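PDB 3SZP: transcriptional regulator, LysR family from Vibrio cholerae, which activates virulence genes in the cholera bacterium and, like other LysR-type regulators, probably does so by binding promoter DNA through a winged helix-turn-helix. Local coordinates for residues L8-V13 with L71-A76; V12-S17 with R63-C68; S17-S22 with I27-I32; R46-H51 with L55-A60. All blocks are in the same frame, centred on the assembly; numbering follows the deposited sequence.

Interaction 1. Residues L8-V13 with L71-A76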
# COMPACT_ATOMS: atom_id res chain seq x y z
N LEU A 8 2.56 20.12 -13.53
CA LEU A 8 1.74 18.92 -13.34
C LEU A 8 2.07 18.30 -11.99
O LEU A 8 1.19 17.82 -11.28
CB LEU A 8 1.99 17.88 -14.45
CG LEU A 8 1.25 16.56 -14.17
CD1 LEU A 8 -0.26 16.81 -14.15
CD2 LEU A 8 1.58 15.46 -15.20
N PHE A 9 3.36 18.33 -11.64
CA PHE A 9 3.81 17.84 -10.34
C PHE A 9 3.13 18.63 -9.23
O PHE A 9 2.59 18.06 -8.30
CB PHE A 9 5.33 17.98 -10.24
CG PHE A 9 5.86 18.04 -8.83
CD1 PHE A 9 5.88 16.90 -8.02
CD2 PHE A 9 6.36 19.23 -8.32
CE1 PHE A 9 6.39 16.96 -6.72
CE2 PHE A 9 6.88 19.29 -7.02
CZ PHE A 9 6.89 18.15 -6.22
N ARG A 10 3.13 19.95 -9.36
CA ARG A 10 2.41 20.79 -8.41
C ARG A 10 0.94 20.36 -8.25
O ARG A 10 0.43 20.29 -7.14
CB ARG A 10 2.48 22.26 -8.82
CG ARG A 10 1.61 23.18 -7.96
CD ARG A 10 1.64 24.62 -8.46
NE ARG A 10 0.96 24.79 -9.75
CZ ARG A 10 -0.29 25.24 -9.89
NH1 ARG A 10 -1.02 25.54 -8.82
NH2 ARG A 10 -0.82 25.37 -11.10
N LEU A 11 0.26 20.09 -9.37
CA LEU A 11 -1.16 19.75 -9.34
C LEU A 11 -1.38 18.40 -8.68
O LEU A 11 -2.38 18.19 -7.98
CB LEU A 11 -1.76 19.73 -10.75
CG LEU A 11 -1.83 21.01 -11.58
CD1 LEU A 11 -2.55 20.74 -12.91
CD2 LEU A 11 -2.53 22.13 -10.82
N VAL A 12 -0.46 17.48 -8.92
CA VAL A 12 -0.53 16.17 -8.31
C VAL A 12 -0.47 16.30 -6.78
O VAL A 12 -1.23 15.65 -6.07
CB VAL A 12 0.59 15.25 -8.81
CG1 VAL A 12 0.79 14.07 -7.87
CG2 VAL A 12 0.30 14.78 -10.26
N VAL A 13 0.42 17.15 -6.30
CA VAL A 13 0.55 17.36 -4.86
C VAL A 13 -0.72 17.97 -4.29
O VAL A 13 -1.19 17.55 -3.24
CB VAL A 13 1.76 18.29 -4.52
CG1 VAL A 13 1.82 18.57 -3.03
CG2 VAL A 13 3.05 17.67 -5.00
N LEU A 71 5.12 30.99 -7.83
CA LEU A 71 5.34 31.46 -9.19
C LEU A 71 4.44 30.75 -10.20
O LEU A 71 3.97 31.37 -11.15
CB LEU A 71 6.80 31.27 -9.60
CG LEU A 71 7.84 32.13 -8.86
CD1 LEU A 71 9.24 31.84 -9.38
CD2 LEU A 71 7.50 33.59 -8.99
N LEU A 72 4.22 29.46 -10.01
CA LEU A 72 3.35 28.72 -10.92
C LEU A 72 1.90 29.17 -10.75
O LEU A 72 1.16 29.26 -11.73
CB LEU A 72 3.48 27.21 -10.71
CG LEU A 72 4.82 26.58 -11.12
CD1 LEU A 72 4.98 25.20 -10.47
CD2 LEU A 72 4.95 26.48 -12.63
N GLU A 73 1.50 29.46 -9.52
CA GLU A 73 0.17 30.01 -9.26
C GLU A 73 -0.02 31.39 -9.92
O GLU A 73 -1.03 31.62 -10.57
CB GLU A 73 -0.10 30.09 -7.76
CG GLU A 73 -0.46 28.76 -7.12
CD GLU A 73 0.05 28.65 -5.68
OE1 GLU A 73 0.52 29.67 -5.14
OE2 GLU A 73 -0.01 27.53 -5.11
N ARG A 74 0.95 32.28 -9.74
CA ARG A 74 0.88 33.62 -10.32
C ARG A 74 0.76 33.55 -11.84
O ARG A 74 -0.07 34.25 -12.44
CB ARG A 74 2.10 34.46 -9.93
CG ARG A 74 2.25 34.68 -8.43
CD ARG A 74 3.48 35.53 -8.12
NE ARG A 74 3.33 36.90 -8.61
CZ ARG A 74 4.22 37.88 -8.43
NH1 ARG A 74 5.34 37.64 -7.76
NH2 ARG A 74 3.98 39.09 -8.91
N LEU A 75 1.59 32.72 -12.46
CA LEU A 75 1.54 32.54 -13.91
C LEU A 75 0.17 32.03 -14.34
O LEU A 75 -0.38 32.51 -15.32
CB LEU A 75 2.63 31.57 -14.37
CG LEU A 75 4.03 32.19 -14.47
CD1 LEU A 75 5.10 31.12 -14.64
CD2 LEU A 75 4.08 33.20 -15.62
N ALA A 76 -0.37 31.07 -13.61
CA ALA A 76 -1.69 30.53 -13.95
C ALA A 76 -2.75 31.62 -13.87
O ALA A 76 -3.49 31.85 -14.82
CB ALA A 76 -2.05 29.37 -13.05
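Arg10 reaches out from helix 3-15 and lays the last part of its side chain along Leu72 of helix 59-83. Its NE lies 3.6 Å from Leu72 CB, and CD rests 3.9 Å from Leu72 CD1, so the methylene chain and the start of the guanidinium share one leucine, the two side chains running past each other in opposite directions. A little further along the same helix, Arg10 NH1 touches Glu73 CG at 3.7 Å. The carboxylate itself is turned nearly perpendicular to the guanidinium, with planes 84° apart, and OE2 stops 4.3 Å from NH1, close enough for attraction but beyond a salt bridge.

The arginine leaves its helix with CG anti to the backbone N (chi1 173°), stays extended to CD and then bends at chi3 (69°). That bend carries the guanidinium back alongside its own helix, where Leu11 CD2 sits 3.6 Å above one of its faces. There the polar end finds its strong partners: NH2 bonds to Asn7 OD1 and NH1 forms a salt bridge with Glu14 OE2. Leu3 of the second subunit also packs against Leu72, and Leu75 meets Leu75 of that subunit, which places the contact beside the dimer interface of the long linker helix.

Across the two helices the arginine offers mainly CD, NE and NH1, while its polar end is bonded to Asn7 and Glu14 of its own helix, the glutamate probably balancing much of its charge. Glu73 probably adds a longer-range electrostatic pull, but van der Waals contact, rather than a polar bond, joins the two helices here.

Interaction 2. Residues V12-S17 with R63-C68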
# COMPACT_ATOMS: atom_id res chain seq x y z
N VAL A 12 -0.46 17.48 -8.92
CA VAL A 12 -0.53 16.17 -8.31
C VAL A 12 -0.47 16.30 -6.78
O VAL A 12 -1.23 15.65 -6.07
CB VAL A 12 0.59 15.25 -8.81
CG1 VAL A 12 0.79 14.07 -7.87
CG2 VAL A 12 0.30 14.78 -10.26
N VAL A 13 0.42 17.15 -6.30
CA VAL A 13 0.55 17.36 -4.86
C VAL A 13 -0.72 17.97 -4.29
O VAL A 13 -1.19 17.55 -3.24
CB VAL A 13 1.76 18.29 -4.52
CG1 VAL A 13 1.82 18.57 -3.03
CG2 VAL A 13 3.05 17.67 -5.00
N GLU A 14 -1.28 18.95 -4.98
CA GLU A 14 -2.50 19.60 -4.52
C GLU A 14 -3.70 18.65 -4.45
O GLU A 14 -4.48 18.70 -3.50
CB GLU A 14 -2.83 20.79 -5.41
CG GLU A 14 -1.86 21.93 -5.23
CD GLU A 14 -2.10 23.05 -6.21
OE1 GLU A 14 -3.04 22.93 -7.04
OE2 GLU A 14 -1.33 24.05 -6.15
N ASN A 15 -3.84 17.79 -5.45
CA ASN A 15 -4.94 16.83 -5.48
C ASN A 15 -4.68 15.61 -4.59
O ASN A 15 -5.62 15.02 -4.04
CB ASN A 15 -5.25 16.41 -6.91
CG ASN A 15 -5.74 17.57 -7.76
OD1 ASN A 15 -6.80 18.15 -7.50
ND2 ASN A 15 -4.98 17.92 -8.79
N GLY A 16 -3.42 15.23 -4.47
CA GLY A 16 -3.04 14.16 -3.57
C GLY A 16 -2.96 12.77 -4.17
O GLY A 16 -2.64 11.81 -3.46
N SER A 17 -3.27 12.65 -5.46
CA SER A 17 -3.13 11.38 -6.17
C SER A 17 -3.15 11.57 -7.70
O SER A 17 -3.58 12.62 -8.19
CB SER A 17 -4.23 10.40 -5.77
OG SER A 17 -5.45 10.68 -6.43
N ARG A 63 10.90 20.66 -1.35
CA ARG A 63 11.54 21.91 -1.70
C ARG A 63 10.97 22.49 -3.01
O ARG A 63 10.71 23.70 -3.11
CB ARG A 63 13.05 21.69 -1.80
CG ARG A 63 13.86 22.92 -2.13
CD ARG A 63 14.08 23.80 -0.90
NE ARG A 63 14.73 25.04 -1.29
CZ ARG A 63 16.05 25.19 -1.38
NH1 ARG A 63 16.88 24.18 -1.08
NH2 ARG A 63 16.55 26.37 -1.75
N PHE A 64 10.78 21.65 -4.02
CA PHE A 64 10.22 22.11 -5.29
C PHE A 64 8.79 22.62 -5.14
O PHE A 64 8.45 23.69 -5.67
CB PHE A 64 10.31 21.03 -6.37
CG PHE A 64 11.64 20.98 -7.08
CD1 PHE A 64 11.89 21.81 -8.17
CD2 PHE A 64 12.64 20.12 -6.65
CE1 PHE A 64 13.10 21.78 -8.83
CE2 PHE A 64 13.86 20.07 -7.30
CZ PHE A 64 14.10 20.92 -8.41
N TYR A 65 7.96 21.89 -4.41
CA TYR A 65 6.57 22.29 -4.22
C TYR A 65 6.48 23.63 -3.50
O TYR A 65 5.85 24.56 -4.00
CB TYR A 65 5.81 21.23 -3.44
CG TYR A 65 4.38 21.62 -3.13
CD1 TYR A 65 3.43 21.75 -4.14
CD2 TYR A 65 3.97 21.87 -1.82
CE1 TYR A 65 2.12 22.10 -3.86
CE2 TYR A 65 2.66 22.23 -1.53
CZ TYR A 65 1.74 22.35 -2.55
OH TYR A 65 0.43 22.70 -2.26
N LYS A 66 7.10 23.73 -2.33
CA LYS A 66 7.03 24.94 -1.53
C LYS A 66 7.55 26.16 -2.29
O LYS A 66 6.89 27.18 -2.34
CB LYS A 66 7.79 24.76 -0.21
CG LYS A 66 7.56 25.86 0.83
CD LYS A 66 6.06 26.10 1.06
CE LYS A 66 5.76 26.82 2.40
NZ LYS A 66 6.44 28.15 2.55
N ASP A 67 8.72 26.04 -2.91
CA ASP A 67 9.41 27.16 -3.53
C ASP A 67 8.83 27.60 -4.87
O ASP A 67 8.63 28.79 -5.10
CB ASP A 67 10.90 26.85 -3.71
CG ASP A 67 11.68 26.97 -2.42
OD1 ASP A 67 11.02 26.93 -1.36
OD2 ASP A 67 12.93 27.10 -2.45
N CYS A 68 8.58 26.64 -5.76
CA CYS A 68 8.11 26.95 -7.11
C CYS A 68 6.62 27.23 -7.22
O CYS A 68 6.20 27.94 -8.13
CB CYS A 68 8.45 25.81 -8.06
SG CYS A 68 10.20 25.53 -8.25
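The Tyr65 ring receives Val13 CG1 over one face and Glu14 CG at its edge, close to the ring plane. The valine methyl stands 3.6 Å from the ring centroid and only 11° off the ring normal, a well-centred CH-pi contact. It joins the first helix of the winged helix-turn-helix domain, 3-15, to the long linker helix 59-83 that follows the wing.

Both partners owe this fit to their first torsions. Val13 CG1 is anti to the backbone N, and Tyr65 likewise holds CG anti to its own N, which carries the ring across to helix 3-15. CE1 is the ring atom nearest the methyl, at 3.6 Å, while Val13 CB follows at 3.9 Å from CD1 and supports the same side of the ring.

Glu14 crosses the tyrosine at about a right angle, and its carboxylate plane is turned 78° from the ring. Its charged end is engaged by Arg10, whose NH1 makes a salt bridge to OE2, so what it gives Tyr65 is a methylene, CG, 3.8 Å from OH. Farther round the linker helix, Arg63 and Asp67 form a salt bridge one turn apart, and Arg63 NH1 also pairs with Glu85 OE1 of the second subunit.

In that bridge Arg63 NE reaches Asp67 OD2 at 3.0 Å; the oxygen lies nearly in the guanidinium plane, the nitrogen 50° out of the carboxylate plane.

Interaction 3. Residues S17-S22 with I27-I32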
# COMPACT_ATOMS: atom_id res chain seq x y z
N SER A 17 -3.27 12.65 -5.46
CA SER A 17 -3.13 11.38 -6.17
C SER A 17 -3.15 11.57 -7.70
O SER A 17 -3.58 12.62 -8.19
CB SER A 17 -4.23 10.40 -5.77
OG SER A 17 -5.45 10.68 -6.43
N TYR A 18 -2.69 10.56 -8.43
CA TYR A 18 -2.67 10.62 -9.88
C TYR A 18 -4.08 10.52 -10.44
O TYR A 18 -4.43 11.23 -11.38
CB TYR A 18 -1.81 9.52 -10.49
CG TYR A 18 -0.31 9.71 -10.37
CD1 TYR A 18 0.22 10.89 -9.90
CD2 TYR A 18 0.56 8.70 -10.75
CE1 TYR A 18 1.60 11.06 -9.80
CE2 TYR A 18 1.93 8.85 -10.66
CZ TYR A 18 2.45 10.03 -10.18
OH TYR A 18 3.82 10.19 -10.08
N THR A 19 -4.88 9.62 -9.88
CA THR A 19 -6.26 9.43 -10.30
C THR A 19 -7.07 10.70 -10.07
O THR A 19 -7.83 11.14 -10.93
CB THR A 19 -6.94 8.23 -9.57
OG1 THR A 19 -6.48 6.99 -10.12
CG2 THR A 19 -8.46 8.31 -9.70
N SER A 20 -6.91 11.30 -8.90
CA SER A 20 -7.59 12.54 -8.58
C SER A 20 -7.17 13.61 -9.59
O SER A 20 -7.99 14.36 -10.10
CB SER A 20 -7.24 12.99 -7.17
OG SER A 20 -7.66 14.32 -6.96
N THR A 21 -5.88 13.65 -9.88
CA THR A 21 -5.35 14.61 -10.84
C THR A 21 -5.84 14.32 -12.26
O THR A 21 -6.20 15.24 -13.00
CB THR A 21 -3.81 14.67 -10.77
OG1 THR A 21 -3.41 15.03 -9.43
CG2 THR A 21 -3.28 15.70 -11.75
N SER A 22 -5.86 13.04 -12.61
CA SER A 22 -6.31 12.59 -13.91
C SER A 22 -7.74 13.07 -14.14
O SER A 22 -8.08 13.59 -15.22
CB SER A 22 -6.25 11.06 -13.96
OG SER A 22 -6.76 10.52 -15.16
N ILE A 27 -6.02 14.08 -18.04
CA ILE A 27 -4.78 13.41 -18.45
C ILE A 27 -4.81 12.00 -17.88
O ILE A 27 -4.92 11.84 -16.67
CB ILE A 27 -3.52 14.12 -17.91
CG1 ILE A 27 -3.53 15.61 -18.28
CG2 ILE A 27 -2.29 13.44 -18.46
CD1 ILE A 27 -2.30 16.43 -17.79
N PRO A 28 -4.70 10.97 -18.74
CA PRO A 28 -4.69 9.60 -18.19
C PRO A 28 -3.59 9.43 -17.16
O PRO A 28 -2.52 10.05 -17.27
CB PRO A 28 -4.39 8.72 -19.42
CG PRO A 28 -4.89 9.55 -20.58
CD PRO A 28 -4.59 10.98 -20.20
N VAL A 29 -3.85 8.58 -16.17
CA VAL A 29 -2.87 8.27 -15.15
C VAL A 29 -1.54 7.84 -15.78
O VAL A 29 -0.49 8.33 -15.38
CB VAL A 29 -3.39 7.19 -14.18
CG1 VAL A 29 -2.26 6.65 -13.30
CG2 VAL A 29 -4.52 7.78 -13.33
N ALA A 30 -1.58 6.95 -16.76
CA ALA A 30 -0.34 6.45 -17.36
C ALA A 30 0.50 7.60 -17.92
O ALA A 30 1.73 7.60 -17.80
CB ALA A 30 -0.64 5.42 -18.46
N THR A 31 -0.16 8.58 -18.52
CA THR A 31 0.55 9.74 -19.06
C THR A 31 1.09 10.66 -17.94
O THR A 31 2.19 11.20 -18.05
CB THR A 31 -0.34 10.52 -20.06
OG1 THR A 31 -0.62 9.68 -21.19
CG2 THR A 31 0.35 11.80 -20.54
N ILE A 32 0.31 10.82 -16.87
CA ILE A 32 0.77 11.54 -15.69
C ILE A 32 2.02 10.88 -15.11
O ILE A 32 2.98 11.56 -14.75
CB ILE A 32 -0.29 11.61 -14.57
CG1 ILE A 32 -1.49 12.44 -15.01
CG2 ILE A 32 0.34 12.18 -13.27
CD1 ILE A 32 -2.58 12.59 -13.92
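Ile32 sets CG2 against the Tyr18 ring, that methyl standing anti to the backbone N, while the other branch, with chi1 -66° and chi2 near 180°, stretches CD1 to the backbone of helix 18-25. CG2 lies over one face of the Tyr18 ring, 3.8 Å from its centroid and displaced toward the rim, a CH-pi contact. CD1 meets Tyr18 O and Ser22 N, atoms that are themselves joined by a helical hydrogen bond, and reaches Thr21 CG2 at 3.9 Å.

Val29 fills the neighbouring place. Its CG1 touches Tyr18 CB at 4.0 Å, and its CG2 touches both Ser22 CB and Thr19 OG1, each 3.8 Å away.

Ser22 closes the turn by a polar bond. With its hydroxyl swung away from the backbone N (chi1 176°), OG donates to Ile27 O over 2.7 Å, approaching from above the carbonyl plane. The same OG also bonds to Gln129 of the third subunit.

At the N-terminal end of helix 18-25, Ser17 serves as N-cap, its OG accepting from Ser20 N at 2.9 Å. Its carbonyl oxygen is held twice by Thr21, whose N and OG1 come from opposite faces of the carbonyl plane.

Two short-linked helices with a largely apolar seam between them form the helix-turn-helix of LysR-type regulators, in which helix 29-43 is the recognition helix, expected to enter the DNA major groove.

Interaction 4. Residues R46-H51 with L55-A60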
# COMPACT_ATOMS: atom_id res chain seq x y z
N ARG A 46 14.50 12.30 -7.45
CA ARG A 46 13.22 11.71 -7.11
C ARG A 46 12.43 12.76 -6.35
O ARG A 46 12.91 13.33 -5.37
CB ARG A 46 13.43 10.46 -6.25
CG ARG A 46 12.18 9.63 -5.95
CD ARG A 46 12.59 8.36 -5.18
NE ARG A 46 11.45 7.59 -4.71
CZ ARG A 46 10.76 6.71 -5.46
NH1 ARG A 46 11.10 6.49 -6.73
NH2 ARG A 46 9.73 6.06 -4.93
N LEU A 47 11.22 13.03 -6.79
CA LEU A 47 10.38 14.07 -6.18
C LEU A 47 9.25 13.52 -5.32
O LEU A 47 8.84 14.16 -4.36
CB LEU A 47 9.77 14.99 -7.25
CG LEU A 47 10.77 15.85 -8.02
CD1 LEU A 47 10.03 16.65 -9.06
CD2 LEU A 47 11.56 16.77 -7.09
N LEU A 48 8.73 12.34 -5.68
CA LEU A 48 7.55 11.77 -5.04
C LEU A 48 7.79 10.33 -4.69
O LEU A 48 8.46 9.60 -5.42
CB LEU A 48 6.36 11.76 -6.01
CG LEU A 48 5.76 13.09 -6.46
CD1 LEU A 48 4.75 12.87 -7.57
CD2 LEU A 48 5.11 13.77 -5.26
N ASN A 49 7.21 9.91 -3.57
CA ASN A 49 7.11 8.50 -3.25
C ASN A 49 5.69 8.00 -3.49
O ASN A 49 4.71 8.70 -3.20
CB ASN A 49 7.52 8.26 -1.79
CG ASN A 49 9.01 8.45 -1.57
OD1 ASN A 49 9.84 7.90 -2.30
ND2 ASN A 49 9.37 9.24 -0.56
N ARG A 50 5.58 6.80 -4.04
CA ARG A 50 4.30 6.15 -4.22
C ARG A 50 4.29 4.81 -3.51
O ARG A 50 4.81 3.82 -4.03
CB ARG A 50 3.99 5.96 -5.71
CG ARG A 50 3.52 7.22 -6.42
CD ARG A 50 4.00 7.23 -7.87
NE ARG A 50 5.46 7.28 -7.95
CZ ARG A 50 6.15 7.11 -9.07
NH1 ARG A 50 5.53 6.89 -10.21
NH2 ARG A 50 7.48 7.17 -9.03
N HIS A 51 3.73 4.79 -2.31
CA HIS A 51 3.52 3.54 -1.60
C HIS A 51 2.02 3.38 -1.38
O HIS A 51 1.33 4.35 -1.06
CB HIS A 51 4.27 3.55 -0.26
CG HIS A 51 4.11 2.30 0.54
ND1 HIS A 51 3.55 2.29 1.80
CD2 HIS A 51 4.45 1.02 0.27
CE1 HIS A 51 3.54 1.05 2.26
NE2 HIS A 51 4.08 0.26 1.36
N LEU A 55 0.54 8.98 -1.61
CA LEU A 55 1.55 9.76 -2.32
C LEU A 55 2.21 10.75 -1.36
O LEU A 55 1.54 11.53 -0.70
CB LEU A 55 0.89 10.50 -3.48
CG LEU A 55 1.78 11.31 -4.41
CD1 LEU A 55 1.14 11.42 -5.77
CD2 LEU A 55 2.04 12.69 -3.80
N THR A 56 3.53 10.70 -1.27
CA THR A 56 4.24 11.62 -0.40
C THR A 56 5.49 12.18 -1.07
O THR A 56 6.04 11.58 -1.99
CB THR A 56 4.66 10.95 0.90
OG1 THR A 56 5.65 9.96 0.61
CG2 THR A 56 3.45 10.28 1.57
N LEU A 57 5.95 13.33 -0.58
CA LEU A 57 7.04 14.07 -1.22
C LEU A 57 8.37 13.66 -0.63
O LEU A 57 8.47 13.40 0.57
CB LEU A 57 6.83 15.56 -1.01
CG LEU A 57 5.68 16.17 -1.83
CD1 LEU A 57 5.25 17.50 -1.23
CD2 LEU A 57 6.14 16.38 -3.23
N THR A 58 9.40 13.61 -1.47
CA THR A 58 10.74 13.44 -0.95
C THR A 58 11.13 14.80 -0.39
O THR A 58 10.32 15.74 -0.47
CB THR A 58 11.70 13.03 -2.06
OG1 THR A 58 11.72 14.05 -3.07
CG2 THR A 58 11.24 11.70 -2.68
N GLU A 59 12.34 14.93 0.16
CA GLU A 59 12.82 16.23 0.61
C GLU A 59 12.92 17.17 -0.59
O GLU A 59 12.51 18.31 -0.52
CB GLU A 59 14.19 16.12 1.29
CG GLU A 59 14.26 15.02 2.34
CD GLU A 59 15.61 14.96 3.07
OE1 GLU A 59 15.69 14.24 4.08
OE2 GLU A 59 16.58 15.62 2.64
N ALA A 60 13.49 16.66 -1.67
CA ALA A 60 13.58 17.41 -2.92
C ALA A 60 12.19 17.81 -3.42
O ALA A 60 11.97 18.97 -3.76
CB ALA A 60 14.31 16.60 -3.97
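Strands 48-51 and 54-57 run antiparallel as a two-stranded hairpin, Asn49 and Thr56 forming its hydrogen-bonded pair: Asn49 N gives to Thr56 O at 2.6 Å, nearly along the C=O axis, and Thr56 N returns the bond to Asn49 O at 3.0 Å. Past the strand ends, Thr58 N reaches Leu47 O at 3.0 Å and adds one more backbone bond just before helix 59-83.

On the face that bears Leu48, Leu55 and Leu57, one methyl does most of the joining. Leu48 CD2 lies 3.5 Å from Leu57 CD2, a tight approach, and 3.6 Å from Leu55 CD2. Phe9 and Val12 of helix 3-15 and Tyr18 of helix 18-25 pack beneath this leucine cluster.

On the opposite face Asn49 CB meets Thr56 OG1, and the amide ND2 lies 3.7 Å from Thr58 CG2. Arg46 fixes the amide side-on: NE and NH2 both bond to OD1, and that oxygen lies close to the guanidinium plane.

Thr58 has chi1 60°, placing OG1 between its backbone N and carbonyl carbon. There it donates to Arg46 O over 2.7 Å and accepts from Gly61 N, capping helix 59-83 while tying its start to the residue two places ahead of strand 48-51.

Such a short hairpin, with leucines on the side packed against helices 3-15 and 18-25 and leading straight into the linker helix, is the wing of the winged helix-turn-helix DNA-binding domain.

In the fold
From the N terminus, helix 3-15 supplies the first segments of both interaction 1 and interaction 2, and helix 59-83 supplies their partners. These two contacts, centred about 7 Å apart and sharing Val12 and Val13, close the longest loops, interaction 2 largely within interaction 1, and enclose almost the whole DNA-binding domain. Nested inside are two short closures in series: interaction 3 joins helices 18-25 and 29-43 across their turn, and interaction 4 then folds back the wing. Tyr18 reaches from interaction 3 to Leu48, Arg50 and Leu55 of interaction 4, while Phe9, Val12 and Val13 bring helix 3-15 against the wing. Interactions 1, 2 and 4 also touch the second subunit, and interaction 3 the third.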